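Side-chain contacts in DNA polymerase (Pyrobaculum calidifontis, PDB 5MDN), which probably copies DNA, adding nucleotides from deoxyribonucleoside triphosphates to a growing strand with release of diphosphate, as a type-B DNA polymerase: residues 49-54 against 65-70; 174-177 against 182-185; 376-381 against 466-471; 556-559 against 564-567. All coordinates share one frame; numbering follows the deposited sequence.

Contact 1 (49-54 against 65-70)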
loop_
_atom_site.group_PDB
_atom_site.type_symbol
_atom_site.label_atom_id
_atom_site.label_comp_id
_atom_site.label_asym_id
_atom_site.label_seq_id
_atom_site.Cartn_x
_atom_site.Cartn_y
_atom_site.Cartn_z
ATOM N N CYS A 49 38.543 9.880 18.823
ATOM C CA CYS A 49 37.332 10.352 19.490
ATOM C C CYS A 49 37.672 11.534 20.397
ATOM O O CYS A 49 38.288 11.361 21.453
ATOM C CB CYS A 49 36.668 9.220 20.273
ATOM S SG CYS A 49 37.777 8.269 21.332
ATOM N N ASP A 50 37.271 12.733 19.979
ATOM C CA ASP A 50 37.410 13.944 20.787
ATOM C C ASP A 50 36.077 14.684 20.719
ATOM O O ASP A 50 35.801 15.389 19.744
ATOM C CB ASP A 50 38.564 14.813 20.292
ATOM C CG ASP A 50 39.032 15.807 21.335
ATOM O OD1 ASP A 50 38.206 16.228 22.172
ATOM O OD2 ASP A 50 40.227 16.165 21.320
ATOM N N ALA A 51 35.248 14.521 21.752
ATOM C CA ALA A 51 33.925 15.142 21.741
ATOM C C ALA A 51 34.007 16.658 21.901
ATOM O O ALA A 51 33.249 17.394 21.257
ATOM C CB ALA A 51 33.056 14.527 22.836
ATOM N N SER A 52 34.910 17.144 22.757
ATOM C CA SER A 52 35.010 18.584 22.979
ATOM C C SER A 52 35.507 19.297 21.729
ATOM O O SER A 52 34.980 20.352 21.357
ATOM C CB SER A 52 35.929 18.873 24.165
ATOM O OG SER A 52 37.225 18.345 23.940
ATOM N N LEU A 53 36.526 18.738 21.072
ATOM C CA LEU A 53 36.955 19.265 19.782
ATOM C C LEU A 53 35.824 19.208 18.763
ATOM O O LEU A 53 35.610 20.164 18.009
ATOM C CB LEU A 53 38.170 18.485 19.280
ATOM C CG LEU A 53 38.898 19.013 18.045
ATOM C CD1 LEU A 53 39.613 20.323 18.350
ATOM C CD2 LEU A 53 39.882 17.974 17.519
ATOM N N ALA A 54 35.101 18.088 18.717
ATOM C CA ALA A 54 33.980 17.952 17.790
ATOM C C ALA A 54 32.896 18.988 18.067
ATOM O O ALA A 54 32.431 19.671 17.148
ATOM C CB ALA A 54 33.404 16.540 17.869
ATOM N N GLU A 65 23.460 20.650 21.487
ATOM C CA GLU A 65 23.148 20.394 22.890
ATOM C C GLU A 65 24.309 19.705 23.595
ATOM O O GLU A 65 24.703 20.103 24.699
ATOM C CB GLU A 65 21.876 19.552 22.998
ATOM C CG GLU A 65 21.360 19.378 24.418
ATOM C CD GLU A 65 20.560 20.571 24.902
ATOM O OE1 GLU A 65 19.919 21.239 24.063
ATOM O OE2 GLU A 65 20.571 20.840 26.121
ATOM N N ALA A 66 24.876 18.676 22.972
ATOM C CA ALA A 66 25.989 17.932 23.548
ATOM C C ALA A 66 26.610 17.075 22.454
ATOM O O ALA A 66 26.027 16.876 21.386
ATOM C CB ALA A 66 25.540 17.066 24.730
ATOM N N VAL A 67 27.810 16.573 22.738
ATOM C CA VAL A 67 28.476 15.570 21.912
ATOM C C VAL A 67 29.000 14.495 22.853
ATOM O O VAL A 67 29.980 14.720 23.576
ATOM C CB VAL A 67 29.613 16.161 21.067
ATOM C CG1 VAL A 67 30.376 15.054 20.362
ATOM C CG2 VAL A 67 29.059 17.149 20.051
ATOM N N GLU A 68 28.343 13.342 22.866
ATOM C CA GLU A 68 28.714 12.243 23.743
ATOM C C GLU A 68 29.514 11.193 22.980
ATOM O O GLU A 68 29.477 11.118 21.749
ATOM C CB GLU A 68 27.469 11.604 24.365
ATOM C CG GLU A 68 26.608 12.568 25.166
ATOM C CD GLU A 68 25.319 11.932 25.650
ATOM O OE1 GLU A 68 25.066 10.760 25.300
ATOM O OE2 GLU A 68 24.556 12.606 26.374
ATOM N N VAL A 69 30.245 10.379 23.735
ATOM C CA VAL A 69 30.970 9.232 23.203
ATOM C C VAL A 69 30.202 7.979 23.605
ATOM O O VAL A 69 29.977 7.734 24.797
ATOM C CB VAL A 69 32.417 9.186 23.717
ATOM C CG1 VAL A 69 33.185 8.072 23.031
ATOM C CG2 VAL A 69 33.099 10.529 23.497
ATOM N N VAL A 70 29.801 7.185 22.611
ATOM C CA VAL A 70 29.018 5.982 22.849
ATOM C C VAL A 70 29.697 4.795 22.180
ATOM O O VAL A 70 30.467 4.938 21.227
ATOM C CB VAL A 70 27.566 6.125 22.342
ATOM C CG1 VAL A 70 26.813 7.156 23.169
ATOM C CG2 VAL A 70 27.549 6.501 20.866
#

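Contact 2 (174-177 against 182-185)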
loop_
_atom_site.group_PDB
_atom_site.type_symbol
_atom_site.label_atom_id
_atom_site.label_comp_id
_atom_site.label_asym_id
_atom_site.label_seq_id
_atom_site.Cartn_x
_atom_site.Cartn_y
_atom_site.Cartn_z
ATOM N N ASN A 174 -16.693 19.026 -12.144
ATOM C CA ASN A 174 -15.846 18.447 -13.196
ATOM C C ASN A 174 -16.449 18.543 -14.606
ATOM O O ASN A 174 -16.112 17.742 -15.482
ATOM C CB ASN A 174 -15.455 16.995 -12.839
ATOM C CG ASN A 174 -16.313 15.927 -13.530
ATOM O OD1 ASN A 174 -15.782 15.043 -14.202
ATOM N ND2 ASN A 174 -17.627 16.005 -13.367
ATOM N N GLU A 175 -17.296 19.547 -14.867
ATOM C CA GLU A 175 -17.866 19.707 -16.208
ATOM C C GLU A 175 -16.781 19.699 -17.277
ATOM O O GLU A 175 -16.938 19.076 -18.334
ATOM C CB GLU A 175 -18.675 21.002 -16.304
ATOM C CG GLU A 175 -19.344 21.214 -17.661
ATOM C CD GLU A 175 -19.967 22.593 -17.805
ATOM O OE1 GLU A 175 -20.328 23.195 -16.772
ATOM O OE2 GLU A 175 -20.097 23.073 -18.951
ATOM N N ARG A 176 -15.676 20.395 -17.021
ATOM C CA ARG A 176 -14.479 20.309 -17.848
ATOM C C ARG A 176 -13.520 19.285 -17.242
ATOM O O ARG A 176 -12.854 19.565 -16.239
ATOM C CB ARG A 176 -13.827 21.685 -17.966
ATOM C CG ARG A 176 -13.774 22.462 -16.653
ATOM C CD ARG A 176 -13.569 23.948 -16.884
ATOM N NE ARG A 176 -12.648 24.520 -15.907
ATOM C CZ ARG A 176 -13.020 25.050 -14.747
ATOM N NH1 ARG A 176 -14.302 25.083 -14.409
ATOM N NH2 ARG A 176 -12.107 25.541 -13.922
ATOM N N GLY A 177 -13.455 18.103 -17.862
ATOM C CA GLY A 177 -12.607 16.987 -17.471
ATOM C C GLY A 177 -12.140 16.911 -16.031
ATOM O O GLY A 177 -12.931 16.643 -15.122
ATOM N N LEU A 182 -10.232 26.084 -7.879
ATOM C CA LEU A 182 -10.421 27.531 -7.823
ATOM C C LEU A 182 -11.848 27.955 -8.162
ATOM O O LEU A 182 -12.321 28.973 -7.641
ATOM C CB LEU A 182 -9.419 28.224 -8.745
ATOM C CG LEU A 182 -7.964 28.041 -8.307
ATOM C CD1 LEU A 182 -7.012 28.490 -9.400
ATOM C CD2 LEU A 182 -7.713 28.796 -7.013
ATOM N N ARG A 183 -12.552 27.207 -9.020
ATOM C CA ARG A 183 -13.932 27.559 -9.362
ATOM C C ARG A 183 -14.889 26.373 -9.288
ATOM O O ARG A 183 -16.058 26.552 -8.928
ATOM C CB ARG A 183 -14.015 28.216 -10.751
ATOM C CG ARG A 183 -13.012 27.741 -11.778
ATOM C CD ARG A 183 -12.684 28.859 -12.778
ATOM N NE ARG A 183 -13.875 29.490 -13.351
ATOM C CZ ARG A 183 -13.842 30.469 -14.253
ATOM N NH1 ARG A 183 -12.677 30.930 -14.690
ATOM N NH2 ARG A 183 -14.970 30.988 -14.722
ATOM N N ASP A 184 -14.432 25.166 -9.614
ATOM C CA ASP A 184 -15.339 24.015 -9.641
ATOM C C ASP A 184 -15.710 23.604 -8.221
ATOM O O ASP A 184 -14.819 23.286 -7.423
ATOM C CB ASP A 184 -14.699 22.840 -10.374
ATOM C CG ASP A 184 -14.266 23.197 -11.778
ATOM O OD1 ASP A 184 -13.289 23.961 -11.926
ATOM O OD2 ASP A 184 -14.902 22.710 -12.736
ATOM N N PRO A 185 -16.993 23.593 -7.865
ATOM C CA PRO A 185 -17.389 23.381 -6.471
ATOM C C PRO A 185 -17.516 21.911 -6.092
ATOM O O PRO A 185 -17.717 21.031 -6.932
ATOM C CB PRO A 185 -18.757 24.070 -6.407
ATOM C CG PRO A 185 -19.321 23.853 -7.768
ATOM C CD PRO A 185 -18.144 23.950 -8.714
#

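Contact 3 (376-381 against 466-471)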
loop_
_atom_site.group_PDB
_atom_site.type_symbol
_atom_site.label_atom_id
_atom_site.label_comp_id
_atom_site.label_asym_id
_atom_site.label_seq_id
_atom_site.Cartn_x
_atom_site.Cartn_y
_atom_site.Cartn_z
ATOM N N TRP A 376 11.265 0.341 8.867
ATOM C CA TRP A 376 10.933 0.977 10.137
ATOM C C TRP A 376 10.802 -0.029 11.271
ATOM O O TRP A 376 10.976 0.343 12.437
ATOM C CB TRP A 376 9.644 1.789 10.004
ATOM C CG TRP A 376 9.868 3.147 9.418
ATOM C CD1 TRP A 376 9.424 3.607 8.211
ATOM C CD2 TRP A 376 10.606 4.222 10.010
ATOM N NE1 TRP A 376 9.837 4.905 8.020
ATOM C CE2 TRP A 376 10.564 5.305 9.110
ATOM C CE3 TRP A 376 11.296 4.374 11.217
ATOM C CZ2 TRP A 376 11.185 6.522 9.378
ATOM C CZ3 TRP A 376 11.912 5.582 11.481
ATOM C CH2 TRP A 376 11.854 6.640 10.567
ATOM N N MET A 377 10.493 -1.288 10.960
ATOM C CA MET A 377 10.539 -2.335 11.976
ATOM C C MET A 377 11.977 -2.655 12.362
ATOM O O MET A 377 12.307 -2.735 13.551
ATOM C CB MET A 377 9.828 -3.591 11.473
ATOM C CG MET A 377 9.636 -4.658 12.540
ATOM S SD MET A 377 8.637 -6.045 11.970
ATOM C CE MET A 377 9.688 -6.694 10.675
ATOM N N LEU A 378 12.845 -2.858 11.365
ATOM C CA LEU A 378 14.231 -3.219 11.646
ATOM C C LEU A 378 14.961 -2.118 12.404
ATOM O O LEU A 378 15.832 -2.411 13.230
ATOM C CB LEU A 378 14.962 -3.552 10.345
ATOM C CG LEU A 378 14.441 -4.784 9.602
ATOM C CD1 LEU A 378 15.226 -5.018 8.322
ATOM C CD2 LEU A 378 14.485 -6.013 10.498
ATOM N N LEU A 379 14.626 -0.849 12.140
ATOM C CA LEU A 379 15.197 0.241 12.926
ATOM C C LEU A 379 14.800 0.124 14.390
ATOM O O LEU A 379 15.606 0.401 15.285
ATOM C CB LEU A 379 14.746 1.592 12.378
ATOM C CG LEU A 379 15.299 2.113 11.057
ATOM C CD1 LEU A 379 14.691 3.473 10.788
ATOM C CD2 LEU A 379 16.809 2.195 11.100
ATOM N N ARG A 380 13.557 -0.284 14.652
ATOM C CA ARG A 380 13.106 -0.456 16.028
ATOM C C ARG A 380 13.835 -1.613 16.698
ATOM O O ARG A 380 14.265 -1.499 17.850
ATOM C CB ARG A 380 11.593 -0.675 16.057
ATOM C CG ARG A 380 10.932 -0.362 17.389
ATOM C CD ARG A 380 9.421 -0.480 17.286
ATOM N NE ARG A 380 8.805 0.747 16.789
ATOM C CZ ARG A 380 8.186 1.637 17.561
ATOM N NH1 ARG A 380 8.096 1.435 18.868
ATOM N NH2 ARG A 380 7.652 2.726 17.025
ATOM N N TYR A 381 13.975 -2.738 15.993
ATOM C CA TYR A 381 14.747 -3.857 16.525
ATOM C C TYR A 381 16.218 -3.492 16.685
ATOM O O TYR A 381 16.853 -3.868 17.677
ATOM C CB TYR A 381 14.600 -5.082 15.620
ATOM C CG TYR A 381 13.374 -5.920 15.910
ATOM C CD1 TYR A 381 13.389 -6.878 16.915
ATOM C CD2 TYR A 381 12.206 -5.760 15.176
ATOM C CE1 TYR A 381 12.273 -7.650 17.185
ATOM C CE2 TYR A 381 11.084 -6.527 15.440
ATOM C CZ TYR A 381 11.125 -7.470 16.446
ATOM O OH TYR A 381 10.013 -8.234 16.711
ATOM N N THR A 466 24.128 -15.660 16.306
ATOM C CA THR A 466 23.035 -15.353 15.426
ATOM C C THR A 466 23.059 -13.958 14.856
ATOM O O THR A 466 23.343 -13.017 15.516
ATOM C CB THR A 466 21.696 -15.603 16.108
ATOM O OG1 THR A 466 21.454 -14.538 16.971
ATOM C CG2 THR A 466 21.754 -16.739 16.968
ATOM N N GLY A 467 22.806 -13.846 13.584
ATOM C CA GLY A 467 22.837 -12.585 12.910
ATOM C C GLY A 467 21.688 -11.708 13.238
ATOM O O GLY A 467 20.767 -12.089 13.842
ATOM N N PHE A 468 21.736 -10.502 12.771
ATOM C CA PHE A 468 20.697 -9.525 13.083
ATOM C C PHE A 468 19.357 -9.927 12.479
ATOM O O PHE A 468 18.347 -10.008 13.187
ATOM C CB PHE A 468 21.115 -8.138 12.595
ATOM C CG PHE A 468 20.044 -7.097 12.747
ATOM C CD1 PHE A 468 19.471 -6.849 13.983
ATOM C CD2 PHE A 468 19.608 -6.366 11.654
ATOM C CE1 PHE A 468 18.483 -5.893 14.127
ATOM C CE2 PHE A 468 18.621 -5.408 11.791
ATOM C CZ PHE A 468 18.058 -5.172 13.028
ATOM N N ILE A 469 19.329 -10.178 11.166
ATOM C CA ILE A 469 18.068 -10.545 10.515
ATOM C C ILE A 469 17.515 -11.857 11.045
ATOM O O ILE A 469 16.303 -11.930 11.303
ATOM C CB ILE A 469 18.239 -10.531 8.986
ATOM C CG1 ILE A 469 18.615 -9.129 8.507
ATOM C CG2 ILE A 469 16.962 -11.001 8.303
ATOM C CD1 ILE A 469 17.585 -8.073 8.844
ATOM N N PRO A 470 18.303 -12.926 11.229
ATOM C CA PRO A 470 17.730 -14.122 11.869
ATOM C C PRO A 470 17.172 -13.853 13.256
ATOM O O PRO A 470 16.084 -14.342 13.581
ATOM C CB PRO A 470 18.913 -15.096 11.908
ATOM C CG PRO A 470 19.762 -14.688 10.766
ATOM C CD PRO A 470 19.659 -13.192 10.711
ATOM N N ALA A 471 17.870 -13.060 14.072
ATOM C CA ALA A 471 17.381 -12.765 15.416
ATOM C C ALA A 471 16.016 -12.087 15.377
ATOM O O ALA A 471 15.164 -12.343 16.237
ATOM C CB ALA A 471 18.392 -11.895 16.165
#

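Contact 4 (556-559 against 564-567)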
loop_
_atom_site.group_PDB
_atom_site.type_symbol
_atom_site.label_atom_id
_atom_site.label_comp_id
_atom_site.label_asym_id
_atom_site.label_seq_id
_atom_site.Cartn_x
_atom_site.Cartn_y
_atom_site.Cartn_z
ATOM N N VAL A 556 2.180 -30.783 -11.531
ATOM C CA VAL A 556 2.648 -29.449 -11.168
ATOM C C VAL A 556 2.624 -28.591 -12.427
ATOM O O VAL A 556 3.444 -28.777 -13.335
ATOM C CB VAL A 556 4.047 -29.481 -10.541
ATOM C CG1 VAL A 556 4.542 -28.066 -10.283
ATOM C CG2 VAL A 556 4.027 -30.284 -9.249
ATOM N N ILE A 557 1.678 -27.651 -12.484
ATOM C CA ILE A 557 1.512 -26.820 -13.673
ATOM C C ILE A 557 2.471 -25.637 -13.658
ATOM O O ILE A 557 2.999 -25.240 -14.703
ATOM C CB ILE A 557 0.051 -26.344 -13.764
ATOM C CG1 ILE A 557 -0.914 -27.517 -13.587
ATOM C CG2 ILE A 557 -0.195 -25.618 -15.075
ATOM C CD1 ILE A 557 -2.314 -27.089 -13.199
ATOM N N TYR A 558 2.720 -25.066 -12.483
ATOM C CA TYR A 558 3.523 -23.859 -12.368
ATOM C C TYR A 558 4.244 -23.878 -11.032
ATOM O O TYR A 558 3.735 -24.414 -10.045
ATOM C CB TYR A 558 2.649 -22.603 -12.502
ATOM C CG TYR A 558 3.333 -21.301 -12.144
ATOM C CD1 TYR A 558 4.027 -20.575 -13.102
ATOM C CD2 TYR A 558 3.260 -20.783 -10.856
ATOM C CE1 TYR A 558 4.646 -19.382 -12.785
ATOM C CE2 TYR A 558 3.877 -19.591 -10.529
ATOM C CZ TYR A 558 4.568 -18.894 -11.497
ATOM O OH TYR A 558 5.182 -17.706 -11.178
ATOM N N GLY A 559 5.443 -23.303 -11.012
ATOM C CA GLY A 559 6.180 -23.176 -9.775
ATOM C C GLY A 559 7.249 -22.108 -9.830
ATOM O O GLY A 559 8.184 -22.191 -10.631
ATOM N N LEU A 564 3.829 -22.673 -5.862
ATOM C CA LEU A 564 3.670 -23.567 -7.002
ATOM C C LEU A 564 2.212 -23.988 -7.129
ATOM O O LEU A 564 1.518 -24.174 -6.126
ATOM C CB LEU A 564 4.596 -24.799 -6.909
ATOM C CG LEU A 564 4.788 -25.672 -5.664
ATOM C CD1 LEU A 564 3.538 -26.444 -5.275
ATOM C CD2 LEU A 564 5.945 -26.631 -5.896
ATOM N N PHE A 565 1.752 -24.117 -8.370
ATOM C CA PHE A 565 0.376 -24.492 -8.670
ATOM C C PHE A 565 0.335 -25.987 -8.958
ATOM O O PHE A 565 1.144 -26.491 -9.741
ATOM C CB PHE A 565 -0.172 -23.714 -9.871
ATOM C CG PHE A 565 -0.315 -22.220 -9.652
ATOM C CD1 PHE A 565 0.508 -21.528 -8.776
ATOM C CD2 PHE A 565 -1.275 -21.508 -10.352
ATOM C CE1 PHE A 565 0.370 -20.164 -8.595
ATOM C CE2 PHE A 565 -1.419 -20.145 -10.175
ATOM C CZ PHE A 565 -0.595 -19.472 -9.295
ATOM N N VAL A 566 -0.607 -26.692 -8.332
ATOM C CA VAL A 566 -0.738 -28.134 -8.502
ATOM C C VAL A 566 -2.200 -28.485 -8.745
ATOM O O VAL A 566 -3.114 -27.731 -8.403
ATOM C CB VAL A 566 -0.195 -28.929 -7.292
ATOM C CG1 VAL A 566 1.290 -28.658 -7.094
ATOM C CG2 VAL A 566 -0.976 -28.583 -6.031
ATOM N N LYS A 567 -2.406 -29.653 -9.349
ATOM C CA LYS A 567 -3.751 -30.147 -9.600
ATOM C C LYS A 567 -4.375 -30.657 -8.306
ATOM O O LYS A 567 -3.711 -31.299 -7.487
ATOM C CB LYS A 567 -3.714 -31.259 -10.650
ATOM C CG LYS A 567 -5.083 -31.743 -11.100
ATOM C CD LYS A 567 -5.753 -30.740 -12.025
ATOM C CE LYS A 567 -5.414 -30.996 -13.483
ATOM N NZ LYS A 567 -6.571 -31.604 -14.204
#

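Contact 1 (49-54 against 65-70)
A51 meets V67 and V69 with its single methyl group. A51 CB lies 3.7 Å from V67 CG1, and it also approaches the backbone carbonyl oxygen V67 O. The same A51 CB reaches V69 CG2 at 4.1 Å. V67 CG1 is shared. V67 CG1 also touches A54 CB at 4.2 Å, about one helical turn further on from A51. The first torsion of V67 explains this: CG1 stands anti to the backbone N (chi1 173°), and this branch is the one that meets both alanines. No hydrogen bond crosses the contact; methyl groups carry most of it. The second shell fixes the start of the helix. D50 is its N-cap. D50 OD1 accepts from L53 N at 3.2 Å, with the donor above the carboxylate plane, and from S52 OG at 2.9 Å, nearly along the C-O bond. Further out, A54 also touches L82 and V69 touches I80, both on strand 77-86. Helix 51-58 thus packs on strand 64-74, an outermost strand of an antiparallel sheet ordered 64-74, 77-86, 41-46, 105-109. With helix 92-100, this order and the chain order match a beta-alpha-beta-beta-alpha-beta, ferredoxin-like fold.

Contact 2 (174-177 against 182-185)
R176 and D184 form the salt bridge of this contact, with R176 NH2 2.8 Å from D184 OD1. The carboxylate oxygen lies over one face of the guanidinium, and the two planes are 41° apart. R176 CG sits between the backbone N and the carbonyl carbon (chi1 43°), and a bend at chi3 brings the guanidinium over to D184. A CH2 group of R183 makes a plain contact at the guanidinium edge, with R183 CG 3.2 Å from R176 NH2. The two arginine side chains cross at about a right angle. Like charges also come near: R183 NE is 4.4 Å from R176 NH2. Outside the two segments, D184 O is hydrogen-bonded to Y239 OH, and D184 OD1 has a weak hydrogen bond from D180 N. Both segments belong to the exonuclease loop between strands 165-172 and 186-193, and the N174 side chain lies about 5 Å from a bound magnesium ion. With a methionine in place of R176, D184 would probably lose its cationic partner across the loop, and R183 CG the guanidinium edge beside it. With the oxygen over the face, the planes inclined and no hydrogen bond between the segments, the contact depends mainly on charge attraction.

Contact 3 (376-381 against 466-471)
F468 points the edge of its ring at helix 370-384 and meets L378 and Y381 there. F468 CZ lies 3.6 Å from the backbone oxygen L378 O, which is in the ring plane. The ring gets there because F468 CG is anti to the backbone N (chi1 174°). Beside it, I469 CD1 touches L378 CD1 at 3.9 Å and L378 CD2 at 4.1 Å, the two side chains crossing at about a right angle. This half is buried. M514 on helix 514-519 touches both L378 and I469, and W525 meets the F468 ring. The Y381 half is looser and partly exposed. Y381 CB lies 4.2 Å from F468 CE1, but the phenol ring leads away from F468. Its OH is hydrogen-bonded to H475 ND1, further along helix 468-486. The same helix begins at N-cap G467, and its first N-H groups are taken up by side chains: F468 N by D437, I469 N by S435. Helices 468-486 and 495-512 are consistent with the fingers of a family B polymerase, so the contact probably ties the base of the fingers to helix 370-384. With no hydrogen bond between the segments, the joint rests on shape fit and burial, and the polarised C-H edge of F468 probably suits L378 O.

Contact 4 (556-559 against 564-567)
F565 lies beside Y558 on one face of the sheet, their side chains pointing the same way. F565 CB is 4.0 Å from Y558 CB. The next atom, F565 CG, turns anti to its own carbonyl carbon (chi1 -66°) and comes 4.0 Å from Y558 CD2. At the ring, F565 CD1 is closest, 3.5 Å from Y558 CD2. F565 CE1 lies 3.7 Å from Y558 CD2. The pair is a T-shaped stack: the edge of Y558 points at the face of F565, with planes at 73° and centroids 5.0 Å apart. F565 also meets the Y605 ring edge-to-face. The two strands form an antiparallel hairpin whose turn belongs to the YGDTDS motif of family B polymerases, in the palm. A classic beta bulge sets two residues, I557 and Y558, opposite the single F565. F565 O accepts from I557 N at 3.0 Å and weakly from Y558 N, while F565 N donates to Y558 O. An alanine at F565 is likely to leave the edge of Y558 without a face to meet and to open a gap beside Y605. Y558 OH is hydrogen-bonded to D560 OD2. On the other face, V556 CG2 touches V566 CG1 at 3.8 Å, and L564 CB rests against G559 CA.

How the contacts relate
The four contacts follow one another along the chain; none nests in or crosses another. Contact 1 closes a short loop near the N terminus, between helix 51-58 and strand 64-74. Contact 2 closes a still shorter one within the loop that joins strands 165-172 and 186-193 of the exonuclease domain. Contact 3 closes the longest, with 84 residues between its segments, and joins two helices of the polymerase part. Contact 4 closes a tight hairpin in the palm sheet. Contacts 3 and 4 both belong to the polymerase part, their centres about 34 Å apart. Contact 2 lies across the chain's centre from both. Contacts 1 and 3 are nearest by centres, at about 28 Å, but no two contacts touch.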